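Local atomic coordinates of phosphoenolpyruvate-protein phosphotransferase (PDB entry 3TRC), a protein that probably transfers the phosphoryl group of phosphoenolpyruvate to a histidine of a partner protein, the part described here being its GAF domain. Residues Q25-V30 / C43-C48; Y55-T60 / K66-L71; P89-D94 / E143-C148. All coordinates share one frame; numbering follows the deposited sequence.

Interaction 1: Q25-V30 / C43-C48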
ATOM      1  N   GLN A  25       0.173  16.959   4.253  1.00 16.48           N
ATOM      2  CA  GLN A  25      -0.574  16.260   5.283  1.00 17.68           C
ATOM      3  C   GLN A  25      -0.250  14.769   5.292  1.00 18.64           C
ATOM      4  O   GLN A  25      -0.164  14.157   6.357  1.00 18.70           O
ATOM      5  CB  GLN A  25      -2.078  16.488   5.120  1.00 23.36           C
ATOM      6  CG  GLN A  25      -2.566  17.766   5.756  1.00 31.71           C
ATOM      7  CD  GLN A  25      -2.380  17.760   7.261  1.00 35.64           C
ATOM      8  OE1 GLN A  25      -1.505  18.441   7.792  1.00 38.92           O
ATOM      9  NE2 GLN A  25      -3.202  16.984   7.955  1.00 38.12           N
ATOM     10  N   ALA A  26      -0.067  14.183   4.113  1.00 15.79           N
ATOM     11  CA  ALA A  26       0.260  12.762   4.036  1.00 15.77           C
ATOM     12  C   ALA A  26       1.614  12.487   4.674  1.00 17.74           C
ATOM     13  O   ALA A  26       1.771  11.529   5.430  1.00 18.71           O
ATOM     14  CB  ALA A  26       0.244  12.277   2.598  1.00 18.07           C
ATOM     15  N   LEU A  27       2.588  13.336   4.372  1.00 14.74           N
ATOM     16  CA  LEU A  27       3.933  13.158   4.900  1.00 14.93           C
ATOM     17  C   LEU A  27       3.938  13.322   6.413  1.00 15.33           C
ATOM     18  O   LEU A  27       4.574  12.552   7.130  1.00 16.07           O
ATOM     19  CB  LEU A  27       4.895  14.168   4.264  1.00 15.79           C
ATOM     20  CG  LEU A  27       4.983  14.126   2.735  1.00 19.84           C
ATOM     21  CD1 LEU A  27       6.041  15.103   2.229  1.00 22.14           C
ATOM     22  CD2 LEU A  27       5.274  12.717   2.260  1.00 23.69           C
ATOM     23  N   LYS A  28       3.220  14.327   6.900  1.00 17.19           N
ATOM     24  CA  LYS A  28       3.222  14.609   8.331  1.00 19.72           C
ATOM     25  C   LYS A  28       2.526  13.487   9.092  1.00 18.43           C
ATOM     26  O   LYS A  28       2.915  13.139  10.206  1.00 19.57           O
ATOM     27  CB  LYS A  28       2.581  15.967   8.617  1.00 22.61           C
ATOM     28  CG  LYS A  28       3.316  17.108   7.932  1.00 28.03           C
ATOM     29  CD  LYS A  28       3.076  18.447   8.599  1.00 34.49           C
ATOM     30  CE  LYS A  28       4.019  19.490   8.013  1.00 35.37           C
ATOM     31  NZ  LYS A  28       5.398  18.938   7.830  1.00 35.96           N
ATOM     32  N   LEU A  29       1.506  12.914   8.466  1.00 17.13           N
ATOM     33  CA  LEU A  29       0.748  11.815   9.045  1.00 23.34           C
ATOM     34  C   LEU A  29       1.646  10.595   9.195  1.00 20.86           C
ATOM     35  O   LEU A  29       1.664   9.933  10.236  1.00 17.30           O
ATOM     36  CB  LEU A  29      -0.434  11.507   8.125  1.00 30.11           C
ATOM     37  CG  LEU A  29      -1.361  10.308   8.271  1.00 35.62           C
ATOM     38  CD1 LEU A  29      -2.547  10.519   7.341  1.00 37.30           C
ATOM     39  CD2 LEU A  29      -0.653   9.005   7.946  1.00 32.42           C
ATOM     40  N   VAL A  30       2.406  10.314   8.144  1.00 17.83           N
ATOM     41  CA  VAL A  30       3.290   9.157   8.117  1.00 16.22           C
ATOM     42  C   VAL A  30       4.371   9.183   9.205  1.00 14.94           C
ATOM     43  O   VAL A  30       4.556   8.198   9.913  1.00 14.44           O
ATOM     44  CB  VAL A  30       3.902   8.970   6.713  1.00 16.36           C
ATOM     45  CG1 VAL A  30       5.006   7.929   6.739  1.00 17.43           C
ATOM     46  CG2 VAL A  30       2.804   8.588   5.717  1.00 16.96           C
ATOM     47  N   CYS A  43      11.135   9.914  13.220  0.78 13.73           N
ATOM     48  CA  CYS A  43      10.949   9.559  11.826  0.78 12.27           C
ATOM     49  C   CYS A  43      10.945  10.845  11.029  0.78 12.51           C
ATOM     50  O   CYS A  43      10.260  11.800  11.386  0.78 11.71           O
ATOM     51  CB  CYS A  43       9.647   8.785  11.619  0.78 14.57           C
ATOM     52  SG  CYS A  43       9.385   8.248   9.922  0.78 12.29           S
ATOM     53  N   SER A  44      11.733  10.864   9.961  1.00 12.51           N
ATOM     54  CA  SER A  44      11.878  12.046   9.121  1.00 10.74           C
ATOM     55  C   SER A  44      11.750  11.673   7.655  1.00 13.03           C
ATOM     56  O   SER A  44      12.111  10.568   7.252  1.00 14.68           O
ATOM     57  CB  SER A  44      13.240  12.712   9.366  1.00 13.52           C
ATOM     58  OG  SER A  44      13.377  13.077  10.735  1.00 15.17           O
ATOM     59  N   LEU A  45      11.239  12.606   6.862  1.00 11.31           N
ATOM     60  CA  LEU A  45      11.075  12.381   5.436  1.00 11.81           C
ATOM     61  C   LEU A  45      11.749  13.524   4.694  1.00 11.79           C
ATOM     62  O   LEU A  45      11.468  14.692   4.955  1.00 12.44           O
ATOM     63  CB  LEU A  45       9.586  12.292   5.084  1.00 16.99           C
ATOM     64  CG  LEU A  45       9.243  11.688   3.720  1.00 26.93           C
ATOM     65  CD1 LEU A  45       7.832  11.118   3.727  1.00 33.17           C
ATOM     66  CD2 LEU A  45       9.416  12.714   2.613  1.00 26.44           C
ATOM     67  N   PHE A  46      12.669  13.171   3.800  1.00 12.04           N
ATOM     68  CA  PHE A  46      13.409  14.144   3.013  1.00 11.68           C
ATOM     69  C   PHE A  46      12.973  14.024   1.571  1.00 12.94           C
ATOM     70  O   PHE A  46      12.703  12.923   1.087  1.00 13.21           O
ATOM     71  CB  PHE A  46      14.913  13.864   3.083  1.00 12.72           C
ATOM     72  CG  PHE A  46      15.523  14.108   4.435  1.00 11.61           C
ATOM     73  CD1 PHE A  46      15.514  13.124   5.405  1.00 14.56           C
ATOM     74  CD2 PHE A  46      16.130  15.325   4.723  1.00 15.03           C
ATOM     75  CE1 PHE A  46      16.091  13.346   6.651  1.00 15.43           C
ATOM     76  CE2 PHE A  46      16.699  15.559   5.963  1.00 13.04           C
ATOM     77  CZ  PHE A  46      16.688  14.574   6.925  1.00 13.13           C
ATOM     78  N   ILE A  47      12.918  15.151   0.876  1.00 12.55           N
ATOM     79  CA  ILE A  47      12.630  15.127  -0.551  1.00 12.27           C
ATOM     80  C   ILE A  47      13.820  15.692  -1.323  1.00 13.15           C
ATOM     81  O   ILE A  47      14.453  16.655  -0.887  1.00 14.99           O
ATOM     82  CB  ILE A  47      11.335  15.898  -0.873  1.00 15.58           C
ATOM     83  CG1 ILE A  47      10.139  15.194  -0.222  1.00 18.83           C
ATOM     84  CG2 ILE A  47      11.120  15.986  -2.374  1.00 14.08           C
ATOM     85  CD1 ILE A  47       8.794  15.714  -0.694  1.00 23.83           C
ATOM     86  N   CYS A  48      14.135  15.073  -2.459  1.00 13.17           N
ATOM     87  CA  CYS A  48      15.244  15.538  -3.288  1.00 13.57           C
ATOM     88  C   CYS A  48      14.976  16.904  -3.902  1.00 16.48           C
ATOM     89  O   CYS A  48      13.896  17.153  -4.447  1.00 17.49           O
ATOM     90  CB  CYS A  48      15.517  14.547  -4.415  1.00 14.05           C
ATOM     91  SG  CYS A  48      16.072  12.949  -3.858  1.00 16.79           S
TER
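L27 and L45 mark the closest approach of the backbones, with 7.2 Å between L27 CA and L45 CA. Residues 25-30 are a turn and a half of helix 23-37 and residues 43-48 are part of the inner strand 42-49; no hydrogen bond joins them, so the contact rests on aliphatic side chains alone. L27 carries it from the helix side. Its CB points toward the strand, CG stands beside the backbone N (chi1 -57°), and the methyls divide. CD2 is pressed on L45 CD1 at 3.4 Å, tighter than ordinary carbon contact, while CD1 reaches I47 CD1 at 4.1 Å and, more loosely, L45. This is the helix-on-sheet core of a GAF domain: L45 and I47, two apart on the strand, turn the same face to the helix, and F46 between them points to the other side of the sheet. The two leucines meet at about a right angle. L45 CG lies anti to its own N (chi1 -164°), and both its methyls come up against L27. Helix 142-164 closes the same apolar layer, L155 touching L45 and V30. C43 has been seen in a disulfide with C35 of helix 23-37.

Interaction 2: Y55-T60 / K66-L71. With NA (sodium ion), chain C.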
ATOM      1  N   TYR A  55      19.092  16.976  -0.219  1.00 12.54           N
ATOM      2  CA  TYR A  55      17.866  16.481   0.380  1.00 13.51           C
ATOM      3  C   TYR A  55      17.317  17.560   1.291  1.00 15.17           C
ATOM      4  O   TYR A  55      18.067  18.154   2.058  1.00 17.80           O
ATOM      5  CB  TYR A  55      18.172  15.252   1.221  1.00 13.19           C
ATOM      6  CG  TYR A  55      18.737  14.130   0.410  1.00 13.89           C
ATOM      7  CD1 TYR A  55      17.918  13.437  -0.462  1.00 18.24           C
ATOM      8  CD2 TYR A  55      20.072  13.766   0.504  1.00 14.87           C
ATOM      9  CE1 TYR A  55      18.388  12.413  -1.214  1.00 21.03           C
ATOM     10  CE2 TYR A  55      20.569  12.724  -0.268  1.00 16.76           C
ATOM     11  CZ  TYR A  55      19.699  12.056  -1.126  1.00 19.04           C
ATOM     12  OH  TYR A  55      20.094  11.010  -1.915  1.00 24.53           O
ATOM     13  N   VAL A  56      16.013  17.804   1.219  1.00 12.41           N
ATOM     14  CA  VAL A  56      15.381  18.794   2.088  1.00 11.68           C
ATOM     15  C   VAL A  56      14.414  18.119   3.048  1.00 11.73           C
ATOM     16  O   VAL A  56      13.565  17.340   2.633  1.00 13.80           O
ATOM     17  CB  VAL A  56      14.598  19.830   1.265  1.00 15.52           C
ATOM     18  CG1 VAL A  56      14.034  20.914   2.186  1.00 17.31           C
ATOM     19  CG2 VAL A  56      15.493  20.439   0.206  1.00 19.61           C
ATOM     20  N   LEU A  57      14.546  18.401   4.338  1.00 11.11           N
ATOM     21  CA  LEU A  57      13.623  17.820   5.307  1.00 13.94           C
ATOM     22  C   LEU A  57      12.222  18.364   5.057  1.00 13.57           C
ATOM     23  O   LEU A  57      12.020  19.582   5.007  1.00 13.29           O
ATOM     24  CB  LEU A  57      14.068  18.155   6.729  1.00 11.07           C
ATOM     25  CG  LEU A  57      13.166  17.590   7.823  1.00 11.04           C
ATOM     26  CD1 LEU A  57      13.271  16.066   7.858  1.00 13.58           C
ATOM     27  CD2 LEU A  57      13.553  18.190   9.174  1.00 11.67           C
HETATM   28  N   MSE A  58      11.248  17.473   4.894  1.00 12.46           N
HETATM   29  CA  MSE A  58       9.883  17.909   4.583  1.00 14.46           C
HETATM   30  C   MSE A  58       8.837  17.502   5.627  1.00 12.05           C
HETATM   31  O   MSE A  58       7.710  18.002   5.618  1.00 14.85           O
HETATM   32  CB  MSE A  58       9.484  17.458   3.170  1.00 15.75           C
HETATM   33  CG  MSE A  58      10.242  18.193   2.052  1.00 19.30           C
HETATM   34 SE   MSE A  58      10.012  20.137   2.074  1.00 27.14          SE
HETATM   35  CE  MSE A  58       8.160  20.194   1.482  1.00 40.44           C
ATOM     36  N   ALA A  59       9.223  16.614   6.538  1.00 11.20           N
ATOM     37  CA  ALA A  59       8.365  16.219   7.648  1.00 11.22           C
ATOM     38  C   ALA A  59       9.204  15.514   8.697  1.00 12.13           C
ATOM     39  O   ALA A  59      10.140  14.791   8.364  1.00 11.70           O
ATOM     40  CB  ALA A  59       7.251  15.297   7.162  1.00 14.09           C
ATOM     41  N   THR A  60       8.877  15.728   9.965  1.00 11.13           N
ATOM     42  CA  THR A  60       9.581  15.024  11.022  1.00 12.75           C
ATOM     43  C   THR A  60       8.716  14.864  12.258  1.00 14.69           C
ATOM     44  O   THR A  60       7.860  15.699  12.564  1.00 15.24           O
ATOM     45  CB  THR A  60      10.913  15.717  11.414  1.00 13.00           C
ATOM     46  OG1 THR A  60      11.668  14.850  12.271  1.00 13.87           O
ATOM     47  CG2 THR A  60      10.653  17.041  12.143  1.00 12.16           C
ATOM     48  N   LYS A  66      11.197  23.240  13.486  1.00 13.53           N
ATOM     49  CA  LYS A  66      11.544  24.389  12.660  1.00 11.89           C
ATOM     50  C   LYS A  66      12.484  23.978  11.535  1.00 11.78           C
ATOM     51  O   LYS A  66      12.623  24.697  10.544  1.00 14.29           O
ATOM     52  CB  LYS A  66      12.154  25.527  13.494  1.00 12.03           C
ATOM     53  CG  LYS A  66      12.121  26.862  12.771  1.00 14.53           C
ATOM     54  CD  LYS A  66      12.939  27.936  13.472  1.00 12.95           C
ATOM     55  CE  LYS A  66      13.031  29.190  12.603  1.00 12.72           C
ATOM     56  NZ  LYS A  66      13.880  30.253  13.220  1.00 12.94           N
ATOM     57  N   GLN A  67      13.111  22.814  11.671  1.00 11.72           N
ATOM     58  CA  GLN A  67      14.001  22.325  10.621  1.00 12.67           C
ATOM     59  C   GLN A  67      13.222  21.896   9.385  1.00 11.91           C
ATOM     60  O   GLN A  67      13.792  21.762   8.306  1.00 13.12           O
ATOM     61  CB  GLN A  67      14.862  21.160  11.113  1.00 14.52           C
ATOM     62  CG  GLN A  67      15.913  21.529  12.145  1.00 13.86           C
ATOM     63  CD  GLN A  67      17.054  22.362  11.579  1.00 17.03           C
ATOM     64  OE1 GLN A  67      17.095  22.669  10.387  1.00 14.04           O
ATOM     65  NE2 GLN A  67      17.983  22.749  12.450  1.00 18.19           N
ATOM     66  N   VAL A  68      11.922  21.670   9.539  1.00 12.99           N
ATOM     67  CA  VAL A  68      11.123  21.260   8.388  1.00 12.45           C
ATOM     68  C   VAL A  68      11.109  22.361   7.330  1.00 11.66           C
ATOM     69  O   VAL A  68      10.787  23.513   7.627  1.00 14.91           O
ATOM     70  CB  VAL A  68       9.690  20.883   8.790  1.00 14.07           C
ATOM     71  CG1 VAL A  68       8.835  20.639   7.549  1.00 15.46           C
ATOM     72  CG2 VAL A  68       9.701  19.649   9.691  1.00 15.01           C
ATOM     73  N   GLY A  69      11.460  22.000   6.099  1.00 14.13           N
ATOM     74  CA  GLY A  69      11.512  22.957   5.010  1.00 16.18           C
ATOM     75  C   GLY A  69      12.845  23.673   4.941  1.00 16.08           C
ATOM     76  O   GLY A  69      13.083  24.457   4.019  1.00 19.78           O
ATOM     77  N   LYS A  70      13.721  23.392   5.905  1.00 15.22           N
ATOM     78  CA  LYS A  70      14.975  24.133   6.054  1.00 16.41           C
ATOM     79  C   LYS A  70      16.236  23.257   6.053  1.00 15.99           C
ATOM     80  O   LYS A  70      17.225  23.589   5.402  1.00 17.05           O
ATOM     81  CB  LYS A  70      14.934  24.972   7.338  1.00 16.55           C
ATOM     82  CG  LYS A  70      13.757  25.938   7.418  1.00 17.97           C
ATOM     83  CD  LYS A  70      13.821  26.965   6.292  1.00 23.74           C
ATOM     84  CE  LYS A  70      12.621  27.896   6.308  1.00 27.52           C
ATOM     85  NZ  LYS A  70      12.640  28.831   5.145  1.00 35.45           N
ATOM     86  N   LEU A  71      16.216  22.159   6.799  1.00 14.45           N
ATOM     87  CA  LEU A  71      17.387  21.294   6.897  1.00 14.16           C
ATOM     88  C   LEU A  71      17.728  20.687   5.541  1.00 14.23           C
ATOM     89  O   LEU A  71      16.898  20.024   4.926  1.00 14.21           O
ATOM     90  CB  LEU A  71      17.152  20.186   7.922  1.00 13.61           C
ATOM     91  CG  LEU A  71      18.293  19.178   8.068  1.00 14.71           C
ATOM     92  CD1 LEU A  71      19.567  19.860   8.550  1.00 15.90           C
ATOM     93  CD2 LEU A  71      17.883  18.062   9.011  1.00 16.10           C
TER
HETATM   94 NA    NA C 170      22.743  10.682  -2.087  1.00 34.94          NA
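The ring of Y55 has the sodium ion at its edge, in the ring plane, with Y55 OH 2.7 Å from the metal; G81 O and E85 OE2 bind the same ion, G76 is also part of the site, and F75 meets the ring with the two planes about 55° apart. While this side chain leads away to the ion, the Y55 backbone runs beside L71, near the start of strand 54-61, which carries a classic beta bulge: M58 (selenomethionine) and A59 both face L45. On the other edge of the strand lies the turn of residues 66-71, held by the two backbone polar atoms of L57. L57 N donates to L71 O at 2.9 Å, and L57 O accepts from G69 N at 2.7 Å. G69 has a positive phi of 86°, where a CB would press on V68 O, a clash that glycine escapes; the turn is tightened from within by Q67 O, which accepts from both K70 N and L71 N. L57 also packs here, its CB on L71 CB at 3.9 Å and its CD2 on Q67 CB. V68 sends its two methyls different ways. With CG1 anti to the backbone N (chi1 173°), that methyl rests on M58 O at 3.5 Å. T60 OG1 is hydrogen-bonded to S44 OG, and T60 CG2 meets V68 CG2 at 3.7 Å.

Interaction 3: P89-D94 / E143-C148; sequences PINLAD and EEEAFC
Strand 90-92, at one edge of the GAF sheet, is tied to the long C-terminal helix 142-164 by one side-chain hydrogen bond, between N91 and E145. The backbones stay well apart, N91 CA and E145 CA being 8.1 Å from each other, and both side chains reach across to meet. E145 has CG anti to the backbone N (chi1 -176°) and is extended beyond it, which carries the carboxylate all the way to the strand. There N91 ND2 donates to E145 OE1 at 3.0 Å in a nearly straight bond, with an angle of 170° at the hydrogen. The acceptor lies practically in the plane of the asparagine amide. The carboxylate does not share that plane: the two groups are turned 60° against each other, and the N-H arrives on the anti side of OE1, somewhat out of the carboxylate plane. N91 ND2 also donates to F140 O, just ahead of the helix, so a single amide nitrogen holds both the helix and the segment leading into it. The other carboxylate oxygen has an apolar neighbour. E145 OE2 sits against the ring of P89, 3.5 Å from P89 CB and 3.6 Å from P89 CG, and the proline crosses the glutamate chain at about a right angle. The contact is small and near the surface. I90, between P89 and N91, points away from helix 142-164 and packs on helix 78-86, so the strand is covered by a helix on each face of the sheet. Strand 114-122 borders it through backbone bonds of I90 and L92; on helix 142-164 itself, F147 packs on helix 3-19, while E143 and A146 touch M4 and L7 of the second subunit.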
ATOM      1  N   PRO A  89      17.842  -0.080   1.315  1.00 16.12           N
ATOM      2  CA  PRO A  89      17.774   0.277   2.733  1.00 13.66           C
ATOM      3  C   PRO A  89      19.102   0.075   3.458  1.00 14.99           C
ATOM      4  O   PRO A  89      19.874  -0.831   3.130  1.00 17.43           O
ATOM      5  CB  PRO A  89      16.713  -0.686   3.287  1.00 18.06           C
ATOM      6  CG  PRO A  89      15.903  -1.086   2.095  1.00 18.47           C
ATOM      7  CD  PRO A  89      16.870  -1.122   0.953  1.00 17.98           C
ATOM      8  N   ILE A  90      19.362   0.934   4.438  1.00 13.36           N
ATOM      9  CA  ILE A  90      20.452   0.730   5.376  1.00 14.96           C
ATOM     10  C   ILE A  90      19.830   0.589   6.762  1.00 12.89           C
ATOM     11  O   ILE A  90      19.120   1.480   7.235  1.00 14.46           O
ATOM     12  CB  ILE A  90      21.475   1.884   5.346  1.00 15.38           C
ATOM     13  CG1 ILE A  90      22.079   2.017   3.943  1.00 16.69           C
ATOM     14  CG2 ILE A  90      22.574   1.643   6.372  1.00 18.50           C
ATOM     15  CD1 ILE A  90      23.161   3.087   3.836  1.00 20.01           C
ATOM     16  N   ASN A  91      20.083  -0.552   7.392  1.00 13.80           N
ATOM     17  CA  ASN A  91      19.468  -0.929   8.661  1.00 13.36           C
ATOM     18  C   ASN A  91      20.577  -1.233   9.661  1.00 16.44           C
ATOM     19  O   ASN A  91      21.295  -2.232   9.518  1.00 17.03           O
ATOM     20  CB  ASN A  91      18.606  -2.170   8.417  1.00 11.59           C
ATOM     21  CG  ASN A  91      17.721  -2.536   9.595  1.00 14.30           C
ATOM     22  OD1 ASN A  91      17.957  -2.131  10.726  1.00 15.24           O
ATOM     23  ND2 ASN A  91      16.690  -3.331   9.319  1.00 16.47           N
ATOM     24  N   LEU A  92      20.732  -0.374  10.664  1.00 13.05           N
ATOM     25  CA  LEU A  92      21.851  -0.480  11.598  1.00 12.88           C
ATOM     26  C   LEU A  92      21.389  -0.432  13.049  1.00 16.00           C
ATOM     27  O   LEU A  92      20.379   0.192  13.367  1.00 16.06           O
ATOM     28  CB  LEU A  92      22.837   0.665  11.356  1.00 15.56           C
ATOM     29  CG  LEU A  92      23.324   0.837   9.919  1.00 17.15           C
ATOM     30  CD1 LEU A  92      24.028   2.179   9.734  1.00 19.39           C
ATOM     31  CD2 LEU A  92      24.225  -0.316   9.520  1.00 21.48           C
ATOM     32  N   ALA A  93      22.150  -1.073  13.930  1.00 17.15           N
ATOM     33  CA  ALA A  93      21.871  -1.024  15.360  1.00 15.95           C
ATOM     34  C   ALA A  93      22.482   0.211  16.024  1.00 15.19           C
ATOM     35  O   ALA A  93      21.970   0.697  17.032  1.00 16.84           O
ATOM     36  CB  ALA A  93      22.372  -2.284  16.042  1.00 14.92           C
ATOM     37  N   ASP A  94      23.576   0.715  15.463  1.00 15.71           N
ATOM     38  CA  ASP A  94      24.245   1.878  16.043  1.00 15.78           C
ATOM     39  C   ASP A  94      24.826   2.785  14.958  1.00 17.47           C
ATOM     40  O   ASP A  94      26.020   2.717  14.643  1.00 18.54           O
ATOM     41  CB  ASP A  94      25.347   1.422  17.005  1.00 17.35           C
ATOM     42  CG  ASP A  94      25.609   2.420  18.119  1.00 21.20           C
ATOM     43  OD1 ASP A  94      25.261   3.611  17.972  1.00 21.76           O
ATOM     44  OD2 ASP A  94      26.183   2.010  19.150  1.00 22.76           O
ATOM     45  N   GLU A 143      10.084  -7.557   9.689  1.00 10.81           N
ATOM     46  CA  GLU A 143       8.743  -7.064   9.393  1.00 12.83           C
ATOM     47  C   GLU A 143       8.685  -5.537   9.440  1.00 12.77           C
ATOM     48  O   GLU A 143       7.878  -4.920   8.745  1.00 14.05           O
ATOM     49  CB  GLU A 143       7.693  -7.673  10.330  1.00 12.97           C
ATOM     50  CG  GLU A 143       7.812  -7.255  11.804  1.00 16.10           C
ATOM     51  CD  GLU A 143       8.761  -8.132  12.615  1.00 18.42           C
ATOM     52  OE1 GLU A 143       9.655  -8.788  12.033  1.00 17.20           O
ATOM     53  OE2 GLU A 143       8.604  -8.171  13.852  1.00 15.28           O
ATOM     54  N   GLU A 144       9.550  -4.935  10.253  1.00 11.77           N
ATOM     55  CA  GLU A 144       9.605  -3.487  10.338  1.00 12.15           C
ATOM     56  C   GLU A 144      10.146  -2.921   9.038  1.00 12.27           C
ATOM     57  O   GLU A 144       9.618  -1.955   8.504  1.00 12.75           O
ATOM     58  CB  GLU A 144      10.500  -3.046  11.491  1.00 11.89           C
ATOM     59  CG  GLU A 144      10.033  -3.507  12.861  1.00 13.82           C
ATOM     60  CD  GLU A 144      10.835  -2.842  13.967  1.00 14.51           C
ATOM     61  OE1 GLU A 144      10.482  -1.700  14.326  1.00 15.49           O
ATOM     62  OE2 GLU A 144      11.818  -3.450  14.449  1.00 15.76           O
ATOM     63  N   GLU A 145      11.216  -3.523   8.535  1.00 12.08           N
ATOM     64  CA  GLU A 145      11.799  -3.057   7.289  1.00 13.21           C
ATOM     65  C   GLU A 145      10.822  -3.260   6.127  1.00 13.51           C
ATOM     66  O   GLU A 145      10.614  -2.353   5.333  1.00 15.37           O
ATOM     67  CB  GLU A 145      13.145  -3.733   7.011  1.00 13.77           C
ATOM     68  CG  GLU A 145      13.820  -3.201   5.756  1.00 14.72           C
ATOM     69  CD  GLU A 145      15.197  -3.786   5.517  1.00 19.35           C
ATOM     70  OE1 GLU A 145      15.878  -4.151   6.498  1.00 19.60           O
ATOM     71  OE2 GLU A 145      15.600  -3.869   4.337  1.00 22.29           O
ATOM     72  N   ALA A 146      10.205  -4.439   6.051  1.00 14.43           N
ATOM     73  CA  ALA A 146       9.247  -4.732   4.986  1.00 16.15           C
ATOM     74  C   ALA A 146       8.074  -3.750   5.011  1.00 16.78           C
ATOM     75  O   ALA A 146       7.623  -3.262   3.970  1.00 17.55           O
ATOM     76  CB  ALA A 146       8.752  -6.170   5.100  1.00 15.57           C
ATOM     77  N   PHE A 147       7.585  -3.461   6.207  1.00 13.67           N
ATOM     78  CA  PHE A 147       6.530  -2.480   6.393  1.00 16.50           C
ATOM     79  C   PHE A 147       6.946  -1.112   5.861  1.00 16.16           C
ATOM     80  O   PHE A 147       6.226  -0.486   5.083  1.00 18.44           O
ATOM     81  CB  PHE A 147       6.189  -2.372   7.875  1.00 15.81           C
ATOM     82  CG  PHE A 147       5.320  -1.208   8.209  1.00 22.13           C
ATOM     83  CD1 PHE A 147       3.957  -1.259   7.988  1.00 24.87           C
ATOM     84  CD2 PHE A 147       5.867  -0.057   8.744  1.00 24.31           C
ATOM     85  CE1 PHE A 147       3.158  -0.183   8.295  1.00 30.49           C
ATOM     86  CE2 PHE A 147       5.071   1.015   9.049  1.00 29.07           C
ATOM     87  CZ  PHE A 147       3.718   0.956   8.828  1.00 30.68           C
ATOM     88  N   CYS A 148       8.114  -0.656   6.287  1.00 14.18           N
ATOM     89  CA  CYS A 148       8.595   0.665   5.893  1.00 15.03           C
ATOM     90  C   CYS A 148       8.897   0.762   4.395  1.00 16.31           C
ATOM     91  O   CYS A 148       8.655   1.797   3.768  1.00 18.52           O
ATOM     92  CB  CYS A 148       9.819   1.053   6.726  1.00 14.12           C
ATOM     93  SG  CYS A 148       9.500   1.440   8.455  1.00 14.73           S
TER

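How the interactions relate
The three contacts follow one another along the chain and all reach the same antiparallel sheet of the GAF domain. Interactions 1 and 2 adjoin, with centres about 9 Å apart: strands 42-49 and 54-61 are joined by L45 O to M58 N and I47 O to V56 N, so the strand that packs on helix 23-37 is paired with the strand bearing sodium ligand Y55. Interaction 3 has its centre about 17 Å from that of interaction 1 and about 22 Å from that of interaction 2, with which it lies on opposite sides of the chain's centre. Helix 142-164 spans the sheet, from strand 90-92 to strand 42-49 at L155; its start also touches the second subunit.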